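Local coordinates for putative esterase MT1895 (PDB 3S4K), which probably hydrolyses acyl-CoA thioesters as a hotdog-fold thioesterase of the PaaI family, possibly acting on 1,4-dihydroxy-2-naphthoyl-CoA, at residues L25-T30 against A37-D42; T51-G56 against S96-M101; V87-D92 against G133-Q138; D92-I97 against D127-R132; G100-T105 against V120-D125. One frame throughout, in Å; residues are numbered along the deposited sequence.

Contact 1. Residues L25-T30 against A37-D42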
# COMPACT_ATOMS: atom_id res chain seq x y z
N LEU A 25 6.71 7.27 7.64
CA LEU A 25 6.73 7.69 6.26
C LEU A 25 7.27 9.11 6.09
O LEU A 25 7.72 9.44 5.02
CB LEU A 25 5.33 7.65 5.64
CG LEU A 25 4.64 6.29 5.55
CD1 LEU A 25 3.19 6.42 5.04
CD2 LEU A 25 5.42 5.35 4.64
N GLY A 26 7.17 9.93 7.14
CA GLY A 26 7.45 11.37 7.02
C GLY A 26 6.29 12.15 6.43
O GLY A 26 6.48 13.24 5.88
N LEU A 27 5.08 11.60 6.55
CA LEU A 27 3.89 12.18 5.93
C LEU A 27 3.38 13.33 6.79
O LEU A 27 3.09 13.13 7.98
CB LEU A 27 2.79 11.12 5.74
CG LEU A 27 1.58 11.53 4.90
CD1 LEU A 27 1.96 11.91 3.47
CD2 LEU A 27 0.51 10.43 4.90
N GLN A 28 3.23 14.50 6.20
CA GLN A 28 2.77 15.71 6.90
C GLN A 28 1.56 16.29 6.17
O GLN A 28 1.64 16.55 4.98
CB GLN A 28 3.90 16.74 6.93
CG GLN A 28 5.02 16.35 7.88
CD GLN A 28 6.14 17.38 7.95
OE1 GLN A 28 6.15 18.37 7.22
NE2 GLN A 28 7.07 17.15 8.86
N PHE A 29 0.43 16.44 6.88
CA PHE A 29 -0.80 16.96 6.23
C PHE A 29 -0.76 18.47 6.19
O PHE A 29 -0.30 19.12 7.16
CB PHE A 29 -2.07 16.56 6.97
CG PHE A 29 -2.51 15.18 6.68
CD1 PHE A 29 -1.80 14.11 7.18
CD2 PHE A 29 -3.63 14.94 5.89
CE1 PHE A 29 -2.20 12.82 6.92
CE2 PHE A 29 -4.03 13.67 5.62
CZ PHE A 29 -3.30 12.59 6.13
N THR A 30 -1.23 19.01 5.07
CA THR A 30 -1.35 20.45 4.86
C THR A 30 -2.79 20.95 4.85
O THR A 30 -3.05 22.13 5.15
CB THR A 30 -0.67 20.89 3.56
OG1 THR A 30 -1.19 20.15 2.43
CG2 THR A 30 0.81 20.70 3.66
N ALA A 37 -8.43 16.13 1.69
CA ALA A 37 -7.19 16.28 2.41
C ALA A 37 -6.00 16.27 1.48
O ALA A 37 -6.06 15.76 0.33
CB ALA A 37 -7.04 15.19 3.48
N ARG A 38 -4.93 16.87 1.95
CA ARG A 38 -3.67 16.94 1.23
C ARG A 38 -2.50 16.71 2.20
O ARG A 38 -2.50 17.22 3.32
CB ARG A 38 -3.50 18.27 0.49
CG ARG A 38 -4.64 18.57 -0.53
CD ARG A 38 -4.44 19.87 -1.27
NE ARG A 38 -5.73 20.29 -1.83
CZ ARG A 38 -6.02 20.51 -3.11
NH1 ARG A 38 -5.10 20.45 -4.07
NH2 ARG A 38 -7.28 20.83 -3.42
N ALA A 39 -1.52 15.93 1.75
CA ALA A 39 -0.33 15.68 2.55
C ALA A 39 0.84 15.39 1.67
O ALA A 39 0.70 15.16 0.46
CB ALA A 39 -0.56 14.50 3.54
N GLN A 40 2.03 15.40 2.27
CA GLN A 40 3.25 15.36 1.50
C GLN A 40 4.35 14.68 2.27
O GLN A 40 4.37 14.73 3.50
CB GLN A 40 3.66 16.77 1.15
CG GLN A 40 4.00 17.64 2.36
CD GLN A 40 3.99 19.12 2.01
OE1 GLN A 40 3.13 19.58 1.28
NE2 GLN A 40 4.96 19.85 2.52
N LEU A 41 5.29 14.09 1.54
CA LEU A 41 6.49 13.52 2.17
C LEU A 41 7.70 13.70 1.28
O LEU A 41 7.59 13.91 0.06
CB LEU A 41 6.31 12.04 2.57
CG LEU A 41 6.14 10.94 1.52
CD1 LEU A 41 7.44 10.59 0.79
CD2 LEU A 41 5.54 9.68 2.18
N ASP A 42 8.86 13.65 1.92
CA ASP A 42 10.13 13.73 1.22
C ASP A 42 10.55 12.30 0.93
O ASP A 42 10.53 11.46 1.82
CB ASP A 42 11.19 14.42 2.10
CG ASP A 42 12.48 14.77 1.35
OD1 ASP A 42 12.48 14.97 0.12
OD2 ASP A 42 13.52 14.89 2.04
O HOH W 1 9.93 10.90 4.42
O HOH W 2 8.84 14.08 4.83
O HOH W 3 6.72 18.80 4.50
O HOH W 4 0.62 18.46 1.33

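Contact 2. Residues T51-G56 against S96-M101. With EDO (1,2-ethanediol), chain H.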
# COMPACT_ATOMS: atom_id res chain seq x y z
N THR A 51 15.97 -1.30 -6.48
CA THR A 51 16.57 -0.68 -7.64
C THR A 51 16.67 0.83 -7.50
O THR A 51 16.96 1.52 -8.48
CB THR A 51 15.75 -1.05 -8.86
OG1 THR A 51 14.37 -0.73 -8.61
CG2 THR A 51 15.90 -2.54 -9.13
N GLY A 52 16.43 1.33 -6.30
CA GLY A 52 16.70 2.72 -6.02
C GLY A 52 15.59 3.68 -6.39
O GLY A 52 15.85 4.87 -6.50
N VAL A 53 14.37 3.18 -6.57
CA VAL A 53 13.20 4.02 -6.79
C VAL A 53 12.20 3.79 -5.65
O VAL A 53 12.32 2.85 -4.89
CB VAL A 53 12.53 3.78 -8.18
CG1 VAL A 53 13.50 4.15 -9.31
CG2 VAL A 53 12.06 2.36 -8.32
N VAL A 54 11.21 4.67 -5.52
CA VAL A 54 10.28 4.61 -4.39
C VAL A 54 9.56 3.26 -4.38
O VAL A 54 9.05 2.80 -5.43
CB VAL A 54 9.24 5.76 -4.46
CG1 VAL A 54 8.18 5.62 -3.33
CG2 VAL A 54 9.93 7.14 -4.44
N HIS A 55 9.52 2.60 -3.23
CA HIS A 55 8.73 1.37 -3.02
C HIS A 55 7.25 1.68 -3.21
O HIS A 55 6.71 2.62 -2.61
CB HIS A 55 8.99 0.87 -1.61
CG HIS A 55 8.48 -0.51 -1.32
ND1 HIS A 55 7.14 -0.83 -1.31
CD2 HIS A 55 9.14 -1.64 -0.95
CE1 HIS A 55 6.99 -2.09 -0.97
NE2 HIS A 55 8.19 -2.61 -0.75
N GLY A 56 6.59 0.94 -4.09
CA GLY A 56 5.18 1.19 -4.37
C GLY A 56 4.29 1.24 -3.14
O GLY A 56 3.30 2.00 -3.07
N SER A 96 8.38 6.22 -11.94
CA SER A 96 9.42 5.91 -10.98
C SER A 96 10.36 7.11 -10.74
O SER A 96 10.99 7.62 -11.68
CB SER A 96 10.27 4.72 -11.46
OG SER A 96 9.49 3.54 -11.51
N ILE A 97 10.45 7.53 -9.49
CA ILE A 97 11.38 8.58 -9.07
C ILE A 97 12.22 8.08 -7.89
O ILE A 97 11.89 7.05 -7.30
CB ILE A 97 10.64 9.89 -8.70
CG1 ILE A 97 9.76 9.71 -7.45
CG2 ILE A 97 9.81 10.40 -9.89
CD1 ILE A 97 9.13 11.03 -6.87
N SER A 98 13.30 8.79 -7.57
CA SER A 98 14.28 8.38 -6.57
C SER A 98 14.53 9.39 -5.45
O SER A 98 15.25 9.07 -4.48
CB SER A 98 15.61 8.11 -7.26
OG SER A 98 15.53 6.91 -8.00
N SER A 99 14.00 10.60 -5.60
CA SER A 99 14.23 11.68 -4.64
C SER A 99 13.23 12.82 -4.82
O SER A 99 12.43 12.82 -5.77
CB SER A 99 15.65 12.22 -4.79
OG SER A 99 15.79 12.96 -5.99
N GLY A 100 13.29 13.80 -3.92
CA GLY A 100 12.40 14.97 -3.94
C GLY A 100 11.11 14.74 -3.19
O GLY A 100 10.85 13.63 -2.69
N MET A 101 10.29 15.78 -3.13
CA MET A 101 9.00 15.73 -2.42
C MET A 101 7.91 15.17 -3.33
O MET A 101 7.94 15.37 -4.54
CB MET A 101 8.58 17.16 -2.01
CG MET A 101 9.51 17.84 -1.02
SD MET A 101 9.38 17.18 0.65
CE MET A 101 7.67 17.51 1.10
C1 EDO H . 6.25 0.27 -8.85
O1 EDO H . 7.18 -0.84 -8.79
C2 EDO H . 6.96 1.59 -8.62
O2 EDO H . 7.89 1.92 -9.65

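Contact 3. Residues V87-D92 against G133-Q138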
# COMPACT_ATOMS: atom_id res chain seq x y z
N VAL A 87 -11.62 -0.81 3.48
CA VAL A 87 -11.86 -2.17 2.97
C VAL A 87 -11.16 -2.47 1.65
O VAL A 87 -10.89 -3.62 1.38
CB VAL A 87 -13.35 -2.57 2.91
CG1 VAL A 87 -13.97 -2.50 4.31
CG2 VAL A 87 -14.10 -1.69 1.88
N ASN A 88 -10.89 -1.47 0.81
CA ASN A 88 -10.14 -1.74 -0.43
C ASN A 88 -9.28 -0.55 -0.79
O ASN A 88 -9.71 0.58 -0.64
CB ASN A 88 -11.09 -2.12 -1.57
CG ASN A 88 -10.37 -2.35 -2.90
OD1 ASN A 88 -10.21 -1.42 -3.70
ND2 ASN A 88 -9.89 -3.57 -3.12
N ASN A 89 -8.07 -0.83 -1.26
CA ASN A 89 -7.13 0.19 -1.73
C ASN A 89 -6.58 -0.29 -3.06
O ASN A 89 -5.94 -1.37 -3.14
CB ASN A 89 -5.99 0.42 -0.72
CG ASN A 89 -4.90 1.41 -1.21
OD1 ASN A 89 -4.42 1.34 -2.36
ND2 ASN A 89 -4.44 2.27 -0.28
N ASN A 90 -6.85 0.48 -4.12
CA ASN A 90 -6.50 0.10 -5.48
C ASN A 90 -5.70 1.22 -6.08
O ASN A 90 -6.25 2.28 -6.40
CB ASN A 90 -7.76 -0.17 -6.30
CG ASN A 90 -7.45 -0.84 -7.63
OD1 ASN A 90 -6.44 -0.57 -8.22
ND2 ASN A 90 -8.33 -1.72 -8.09
N THR A 91 -4.38 0.98 -6.17
CA THR A 91 -3.40 1.99 -6.54
C THR A 91 -2.73 1.63 -7.84
O THR A 91 -2.28 0.49 -8.03
CB THR A 91 -2.31 2.13 -5.46
OG1 THR A 91 -2.91 2.63 -4.28
CG2 THR A 91 -1.25 3.09 -5.95
N ASP A 92 -2.65 2.62 -8.73
CA ASP A 92 -1.93 2.47 -9.99
C ASP A 92 -0.64 3.25 -9.86
O ASP A 92 -0.64 4.39 -9.37
CB ASP A 92 -2.76 3.01 -11.16
CG ASP A 92 -4.00 2.20 -11.40
OD1 ASP A 92 -3.89 1.01 -11.83
OD2 ASP A 92 -5.10 2.74 -11.16
N GLY A 133 -4.76 6.41 -6.77
CA GLY A 133 -5.44 5.27 -6.16
C GLY A 133 -6.81 5.64 -5.63
O GLY A 133 -7.10 6.82 -5.41
N GLN A 134 -7.64 4.62 -5.42
CA GLN A 134 -8.96 4.80 -4.83
C GLN A 134 -9.07 3.93 -3.62
O GLN A 134 -8.67 2.78 -3.67
CB GLN A 134 -10.05 4.46 -5.82
CG GLN A 134 -9.91 5.37 -7.00
CD GLN A 134 -10.90 5.16 -8.07
OE1 GLN A 134 -11.78 4.30 -7.99
NE2 GLN A 134 -10.77 5.96 -9.11
N VAL A 135 -9.62 4.51 -2.56
CA VAL A 135 -9.80 3.83 -1.30
C VAL A 135 -11.28 3.75 -0.96
O VAL A 135 -11.96 4.78 -0.94
CB VAL A 135 -9.02 4.55 -0.19
CG1 VAL A 135 -9.17 3.81 1.15
CG2 VAL A 135 -7.56 4.70 -0.58
N ARG A 136 -11.75 2.54 -0.67
CA ARG A 136 -13.13 2.29 -0.26
C ARG A 136 -13.12 2.06 1.24
O ARG A 136 -12.32 1.26 1.74
CB ARG A 136 -13.69 1.09 -1.00
CG ARG A 136 -15.12 0.70 -0.58
CD ARG A 136 -15.62 -0.45 -1.40
NE ARG A 136 -15.96 -0.03 -2.75
CZ ARG A 136 -17.08 0.60 -3.11
NH1 ARG A 136 -18.01 0.93 -2.22
NH2 ARG A 136 -17.24 0.96 -4.38
N LEU A 137 -13.99 2.79 1.94
CA LEU A 137 -14.08 2.72 3.39
C LEU A 137 -15.50 2.39 3.83
O LEU A 137 -16.45 2.78 3.18
CB LEU A 137 -13.64 4.04 4.03
CG LEU A 137 -12.19 4.45 3.74
CD1 LEU A 137 -12.18 5.51 2.63
CD2 LEU A 137 -11.42 4.88 5.03
N GLN A 138 -15.60 1.69 4.95
CA GLN A 138 -16.84 1.53 5.67
C GLN A 138 -16.98 2.59 6.75
O GLN A 138 -16.03 2.85 7.49
CB GLN A 138 -16.86 0.16 6.37
CG GLN A 138 -17.60 -0.87 5.65
CD GLN A 138 -17.72 -2.19 6.42
OE1 GLN A 138 -17.66 -2.25 7.67
NE2 GLN A 138 -17.89 -3.24 5.68
O HOH W 5 -11.21 1.07 -4.07

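Contact 4. Residues D92-I97 against D127-R132. With EDO (1,2-ethanediol), chain D; EDO (1,2-ethanediol), chain H.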
# COMPACT_ATOMS: atom_id res chain seq x y z
N ASP A 92 -2.65 2.62 -8.73
CA ASP A 92 -1.93 2.47 -9.99
C ASP A 92 -0.64 3.25 -9.86
O ASP A 92 -0.64 4.39 -9.37
CB ASP A 92 -2.76 3.01 -11.16
CG ASP A 92 -4.00 2.20 -11.40
OD1 ASP A 92 -3.89 1.01 -11.83
OD2 ASP A 92 -5.10 2.74 -11.16
N PHE A 93 0.45 2.62 -10.26
CA PHE A 93 1.76 3.22 -10.26
C PHE A 93 2.05 3.74 -11.65
O PHE A 93 1.90 3.02 -12.64
CB PHE A 93 2.79 2.17 -9.86
CG PHE A 93 2.49 1.48 -8.56
CD1 PHE A 93 2.41 2.20 -7.37
CD2 PHE A 93 2.25 0.12 -8.53
CE1 PHE A 93 2.15 1.57 -6.18
CE2 PHE A 93 1.98 -0.52 -7.33
CZ PHE A 93 1.91 0.22 -6.14
N VAL A 94 2.50 4.99 -11.74
CA VAL A 94 2.62 5.66 -13.01
C VAL A 94 4.06 5.97 -13.41
O VAL A 94 4.41 5.76 -14.56
CB VAL A 94 1.76 6.97 -13.00
CG1 VAL A 94 1.81 7.68 -14.36
CG2 VAL A 94 0.32 6.65 -12.63
N ARG A 95 4.88 6.45 -12.47
CA ARG A 95 6.23 6.92 -12.79
C ARG A 95 7.16 6.66 -11.62
O ARG A 95 6.78 6.84 -10.47
CB ARG A 95 6.23 8.43 -13.11
CG ARG A 95 7.60 8.98 -13.56
CD ARG A 95 7.53 10.44 -13.99
NE ARG A 95 6.87 10.61 -15.28
CZ ARG A 95 7.45 10.34 -16.45
NH1 ARG A 95 8.69 9.87 -16.49
NH2 ARG A 95 6.78 10.53 -17.58
N SER A 96 8.38 6.22 -11.94
CA SER A 96 9.42 5.91 -10.98
C SER A 96 10.36 7.11 -10.74
O SER A 96 10.99 7.62 -11.68
CB SER A 96 10.27 4.72 -11.46
OG SER A 96 9.49 3.54 -11.51
N ILE A 97 10.45 7.53 -9.49
CA ILE A 97 11.38 8.58 -9.07
C ILE A 97 12.22 8.08 -7.89
O ILE A 97 11.89 7.05 -7.30
CB ILE A 97 10.64 9.89 -8.70
CG1 ILE A 97 9.76 9.71 -7.45
CG2 ILE A 97 9.81 10.40 -9.89
CD1 ILE A 97 9.13 11.03 -6.87
N ASP A 127 5.06 18.28 -11.21
CA ASP A 127 3.62 18.10 -11.39
C ASP A 127 3.33 16.95 -12.32
O ASP A 127 2.36 16.99 -13.13
CB ASP A 127 2.96 19.40 -11.87
CG ASP A 127 1.50 19.53 -11.47
OD1 ASP A 127 0.86 18.57 -11.03
OD2 ASP A 127 0.97 20.64 -11.63
N ARG A 128 4.16 15.91 -12.25
CA ARG A 128 3.86 14.66 -12.93
C ARG A 128 3.27 13.67 -11.93
O ARG A 128 3.73 13.58 -10.78
CB ARG A 128 5.12 14.05 -13.60
CG ARG A 128 5.68 14.92 -14.73
CD ARG A 128 6.77 14.25 -15.50
NE ARG A 128 7.06 14.95 -16.76
CZ ARG A 128 7.87 16.01 -16.88
NH1 ARG A 128 8.47 16.53 -15.82
NH2 ARG A 128 8.07 16.55 -18.07
N VAL A 129 2.25 12.95 -12.37
CA VAL A 129 1.63 11.94 -11.52
C VAL A 129 2.58 10.76 -11.39
O VAL A 129 3.05 10.21 -12.39
CB VAL A 129 0.27 11.48 -12.08
CG1 VAL A 129 -0.32 10.37 -11.23
CG2 VAL A 129 -0.73 12.66 -12.13
N VAL A 130 2.85 10.38 -10.15
CA VAL A 130 3.66 9.20 -9.82
C VAL A 130 2.82 7.99 -9.41
O VAL A 130 3.22 6.85 -9.69
CB VAL A 130 4.79 9.50 -8.77
CG1 VAL A 130 5.81 10.49 -9.34
CG2 VAL A 130 4.24 10.01 -7.46
N ALA A 131 1.68 8.22 -8.77
CA ALA A 131 0.74 7.16 -8.38
C ALA A 131 -0.65 7.77 -8.21
O ALA A 131 -0.77 8.98 -7.94
CB ALA A 131 1.21 6.46 -7.09
N ARG A 132 -1.69 6.95 -8.35
CA ARG A 132 -3.09 7.41 -8.22
C ARG A 132 -3.86 6.22 -7.73
O ARG A 132 -3.63 5.11 -8.21
CB ARG A 132 -3.60 7.88 -9.58
CG ARG A 132 -5.06 8.37 -9.68
CD ARG A 132 -5.44 8.54 -11.17
NE ARG A 132 -6.72 9.22 -11.36
CZ ARG A 132 -7.91 8.61 -11.28
NH1 ARG A 132 -7.98 7.32 -10.99
NH2 ARG A 132 -9.02 9.31 -11.48
C1 EDO D . 0.03 3.52 -15.31
O1 EDO D . -0.32 2.70 -14.20
C2 EDO D . 1.23 2.94 -16.05
O2 EDO D . 0.91 1.66 -16.62
C1 EDO H . 6.25 0.27 -8.85
O1 EDO H . 7.18 -0.84 -8.79
C2 EDO H . 6.96 1.59 -8.62
O2 EDO H . 7.89 1.92 -9.65
O HOH W 6 -5.92 5.13 -10.83
O HOH W 7 3.53 11.00 -15.03

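Contact 5. Residues G100-T105 against V120-D125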
# COMPACT_ATOMS: atom_id res chain seq x y z
N GLY A 100 13.29 13.80 -3.92
CA GLY A 100 12.40 14.97 -3.94
C GLY A 100 11.11 14.74 -3.19
O GLY A 100 10.85 13.63 -2.69
N MET A 101 10.29 15.78 -3.13
CA MET A 101 9.00 15.73 -2.42
C MET A 101 7.91 15.17 -3.33
O MET A 101 7.94 15.37 -4.54
CB MET A 101 8.58 17.16 -2.01
CG MET A 101 9.51 17.84 -1.02
SD MET A 101 9.38 17.18 0.65
CE MET A 101 7.67 17.51 1.10
N VAL A 102 6.96 14.47 -2.72
CA VAL A 102 5.73 14.05 -3.39
C VAL A 102 4.55 14.55 -2.58
O VAL A 102 4.66 14.72 -1.36
CB VAL A 102 5.67 12.51 -3.62
CG1 VAL A 102 6.76 12.09 -4.61
CG2 VAL A 102 5.77 11.74 -2.29
N TYR A 103 3.44 14.81 -3.27
CA TYR A 103 2.31 15.54 -2.74
C TYR A 103 1.04 14.82 -3.18
O TYR A 103 0.87 14.54 -4.37
CB TYR A 103 2.31 16.94 -3.37
CG TYR A 103 3.55 17.76 -3.06
CD1 TYR A 103 4.68 17.74 -3.89
CD2 TYR A 103 3.58 18.57 -1.93
CE1 TYR A 103 5.81 18.51 -3.58
CE2 TYR A 103 4.70 19.31 -1.62
CZ TYR A 103 5.79 19.29 -2.44
OH TYR A 103 6.89 20.04 -2.07
N GLY A 104 0.17 14.48 -2.22
CA GLY A 104 -1.11 13.85 -2.53
C GLY A 104 -2.32 14.69 -2.19
O GLY A 104 -2.32 15.41 -1.19
N THR A 105 -3.36 14.59 -3.02
CA THR A 105 -4.64 15.22 -2.77
C THR A 105 -5.75 14.18 -2.90
O THR A 105 -5.78 13.46 -3.88
CB THR A 105 -4.92 16.30 -3.82
OG1 THR A 105 -3.94 17.33 -3.72
CG2 THR A 105 -6.31 16.89 -3.65
N VAL A 120 -7.15 9.53 -4.57
CA VAL A 120 -5.95 10.24 -4.16
C VAL A 120 -4.95 10.19 -5.29
O VAL A 120 -4.65 9.10 -5.82
CB VAL A 120 -5.33 9.61 -2.90
CG1 VAL A 120 -4.10 10.42 -2.45
CG2 VAL A 120 -6.38 9.47 -1.79
N THR A 121 -4.42 11.36 -5.66
CA THR A 121 -3.45 11.50 -6.75
C THR A 121 -2.16 12.03 -6.15
O THR A 121 -2.16 13.07 -5.47
CB THR A 121 -3.96 12.44 -7.87
OG1 THR A 121 -5.27 12.03 -8.29
CG2 THR A 121 -2.99 12.48 -9.10
N ILE A 122 -1.06 11.35 -6.45
CA ILE A 122 0.26 11.73 -5.96
C ILE A 122 1.10 12.29 -7.09
O ILE A 122 1.26 11.63 -8.12
CB ILE A 122 1.02 10.53 -5.36
CG1 ILE A 122 0.10 9.75 -4.42
CG2 ILE A 122 2.25 11.00 -4.64
CD1 ILE A 122 0.86 8.95 -3.37
N THR A 123 1.60 13.51 -6.92
CA THR A 123 2.46 14.18 -7.89
C THR A 123 3.87 14.46 -7.35
O THR A 123 4.08 14.56 -6.13
CB THR A 123 1.83 15.52 -8.37
OG1 THR A 123 1.40 16.29 -7.24
CG2 THR A 123 0.65 15.24 -9.33
N ASP A 124 4.84 14.63 -8.25
CA ASP A 124 6.21 14.97 -7.87
C ASP A 124 6.46 16.47 -8.07
O ASP A 124 5.53 17.22 -8.39
CB ASP A 124 7.22 14.10 -8.63
CG ASP A 124 7.31 14.43 -10.15
OD1 ASP A 124 6.71 15.41 -10.65
OD2 ASP A 124 8.02 13.67 -10.87
N ASP A 125 7.69 16.90 -7.88
CA ASP A 125 7.98 18.35 -7.98
C ASP A 125 8.00 18.95 -9.39
O ASP A 125 8.28 20.15 -9.54
CB ASP A 125 9.22 18.73 -7.16
CG ASP A 125 10.51 18.22 -7.74
OD1 ASP A 125 10.54 17.77 -8.92
OD2 ASP A 125 11.54 18.29 -7.01
O HOH W 8 9.66 15.41 -6.54
O HOH W 9 10.98 18.45 -4.38
O HOH W 10 -7.02 13.41 -6.56

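Contact 1. Residues L25-T30 against A37-D42
The Phe29 ring lies flat over the methyl of Ala39: CB of Ala39 sits 3.8 Å from the ring centroid and 11° off the ring normal, a CH-pi contact near the centre of the face. The same ring presents its edge to Ala37, whose CB lies near the ring plane, 4.0 Å from Phe29 CE2. One alanine therefore supports the face and the other borders the rim. Ala39 CB is also met by Leu27, two residues before Phe29. With Leu27 CG anti to the backbone N (chi1 -170°), CD1 is carried across the gap to 3.6 Å from Ala39 CB. Farther along, the CD2 branch of Leu41 comes within 4.0 Å of Leu25 CB.

Near Gln28 and Gln40 the meetings are mostly through water. One water links Gln40 OE1 to Thr30 OG1 while another joins Gln40 NE2 to Gln28 OE1. Gln40 and Thr30 cross at about a right angle, Thr30 CG2 packing in van der Waals contact 3.5 Å from Gln40 OE1. The backbones are tied by Gln28 N to Gln40 O (2.9 Å), the return bond from Gln40 N to Gln28 O, and Thr30 N to Arg38 O (2.8 Å). Two further waters bridge the Leu25 and Gly26 carbonyls to Asp42. Gly26, with positive phi, ends helix 20-25 in a Schellman motif.

This is the antiparallel hairpin of strands 28-33 and 36-43. Leu25, Leu27, Phe29 and Leu41 pack on helix 56-75, and strand 36-43 bonds on its other edge to strand 100-108.

Contact 2. Residues T51-G56 against S96-M101
Val53 has the largest area buried here, and it meets the other segment along the backbone as much as by its side chain. Its CA lies 3.3 Å from Ile97 O as a CA-H...O contact, and CG1 fits between Ser96 CB at 3.9 Å and the hydroxyl of Ser98. That branch stands anti to the carbonyl carbon (chi1 -63°), the setting that points it at the two serines. Ile97 answers with its carbonyl: O accepts Val54 N at 3.0 Å, and the donor lies nearly on the line of the C=O, with a C=O...N angle of 173°.

This pins the loop before helix 56-75, the central helix of the hotdog fold, to the connection between strands 83-93 and 100-108. At the start of that helix His55 is the N-cap, its ND1 bonded to Gly57 N and its NE2 to Ser65 OG of the second subunit.

Val54 and Ile97 run side by side in the same direction, Val54 CG2 to Ile97 CG1 4.0 Å, and both also pack on Tyr59 of the helix. Ser98 adds a second bond, its OG donating to Gly52 O at 2.6 Å. Ser96 OG instead donates to an ethanediol, probably from the crystallisation liquor, which is also bonded to Gly86 N of the second subunit.

Contact 3. Residues V87-D92 against G133-Q138
Arg136 and Asn88 exchange backbone bonds, and Arg136 O is gripped twice. Val87 N reaches Arg136 O at 2.8 Å with an N-H...O angle of 171°, while Asn88 N lies 3.2 Å from the same Arg136 O. Two successive residues facing one make a classic beta bulge. Arg136 N returns a bond to Asn88 O (2.8 Å), and the ladder continues with the reciprocal pair between Asn90 and Gln134, whose longer bond, Asn90 N to Gln134 O, is 3.0 Å. A water adds a link by donating to both Asn88 OD1 and Gln134 O.

Asn88 and Asn90 share one face, Asn89 the other. Asn88 ND2 donates to Asn90 OD1 and Asp92 OD1 of the second subunit, and Asn90 OD1 accepts from Asn88 ND2 of that subunit. Asn89, on the face of Val135, holds Thr91 OG1, which donates to Asn89 OD1 at 2.8 Å in the carbonyl plane; its ND2 is taken by Glu64 OE1 and Cys60 O of helix 56-75. The amide is thus fixed at both ends.

Packing centres on Val87. Its CG2 rests 3.6 Å from Arg136 CG, crossing the aliphatic part of the arginine at a slant; that chain bends at chi3 (-74°) and its NH1 goes to Gln115. Val135 CG2 approaches Asn89 ND2 at 4.0 Å, and Gly133 faces Thr91 with the backbones only 3.9 Å apart at CA.

The two strand segments run antiparallel at 177°. Residues 88-92 also pair antiparallel with a strand of the second subunit, so the sheet runs on across the dimer interface, as in the paired hotdogs of this thioesterase superfamily.

Contact 4. Residues D92-I97 against D127-R132
The Arg132 guanidinium takes a water at its edge, in plane; that water accepts from NH1 and donates to Asp92 OD2, bridging groups whose charged atoms do not touch. The other carboxylate oxygen, Asp92 OD1, bonds Asn88 ND2 of the second subunit. The Phe93 ring meets Ala131 CB obliquely, 4.4 Å from its CD1, and packs on Cys60 of helix 56-75. In one of two conformers of Arg95, and so only tentatively, Arg128 CD lies over a face of the Arg95 guanidinium, 3.6 Å from Arg95 NE, with the two guanidinium planes 73° apart.

Here the antiparallel pairing of strands 83-93 and 129-140 in the hotdog sheet comes to its end. Asp92 N to Arg132 O (2.7 Å) is nearly straight, at 171°, and is reciprocated. Beyond it Val130 O receives both Val94 N (2.9 Å) and Arg95 N (3.3 Å) from the same face of its plane, the first from well above that plane. Val130 and Ala131 both face Ile122, a classic beta bulge on the strand's other edge.

Val94 and Val129 cross at a slant, CG2 of the first 4.0 Å from CG1 of the second; Ile97 and Val130 meet at about a right angle, Ile97 CG2 also 4.0 Å from Val130 CG1.

Contact 5. Residues G100-T105 against V120-D125
Tyr103 and Thr123 exchange a reciprocal pair of backbone hydrogen bonds: Tyr103 N reaches Thr123 O at 2.9 Å, and Thr123 N reaches Tyr103 O at 2.8 Å along a straighter N-H...O line of 168°. In the second such pair, Thr105 N to Thr121 O and Thr121 N to Thr105 O are both 3.1 Å. Between them Gly104 faces Ile122 as a non-hydrogen-bonded pair, and CA-H...O contacts fill the intervals, among them Gly104 CA to Thr121 O at 3.2 Å.

Waters extend the ladder at the Met101 end. One accepts from Asp125 N and donates to Met101 O; a second accepts from Met101 N and donates to Asp125 OD2. These bridges take over where direct pairing stops. A third water sits on the Thr105-Thr121 pair, joining Thr105 O to Thr121 OG1.

The short strand segments lie antiparallel at 160°, in the middle of the hotdog sheet: strand 100-108 also pairs with strand 36-43, and strand 115-123 with strand 129-140.

Apolar contact is concentrated on the face turned to helix 56-75. There Ile122, tentatively since it has two conformers, packs its CG2 against Val102 CB, and both residues touch Met62 of the helix. On the other face the Tyr103 ring turns its edge to the backbone, with Thr123 O near the ring plane and 3.9 Å from Tyr103 CD1. Asp124 starts away from strand 100-108 at CB; its OD1 bonds Thr126 OG1 and Arg128 N.

Overall arrangement
Contacts 1, 5, 4 and 3 follow one antiparallel sheet curled round helix 56-75, in the strand order 28-33, 36-43, 100-108, 115-123, 129-140, 83-93. Contact 1 closes first along the chain; contact 5 is nested inside contact 4, and contact 4 inside contact 3. The centres of contacts 4 and 5 are about 8 Å apart and those of 1 and 5 about 9 Å, whereas the centres of contacts 1 and 3, on opposite sides of the chain's centre, lie about 18 Å apart. Contact 2, its centre about 10 Å from that of contact 4 and sharing Ser96 and Ile97 with it, ties the loop before the helix to the sheet's end. Contacts 3 and 4 continue the sheet into the second subunit.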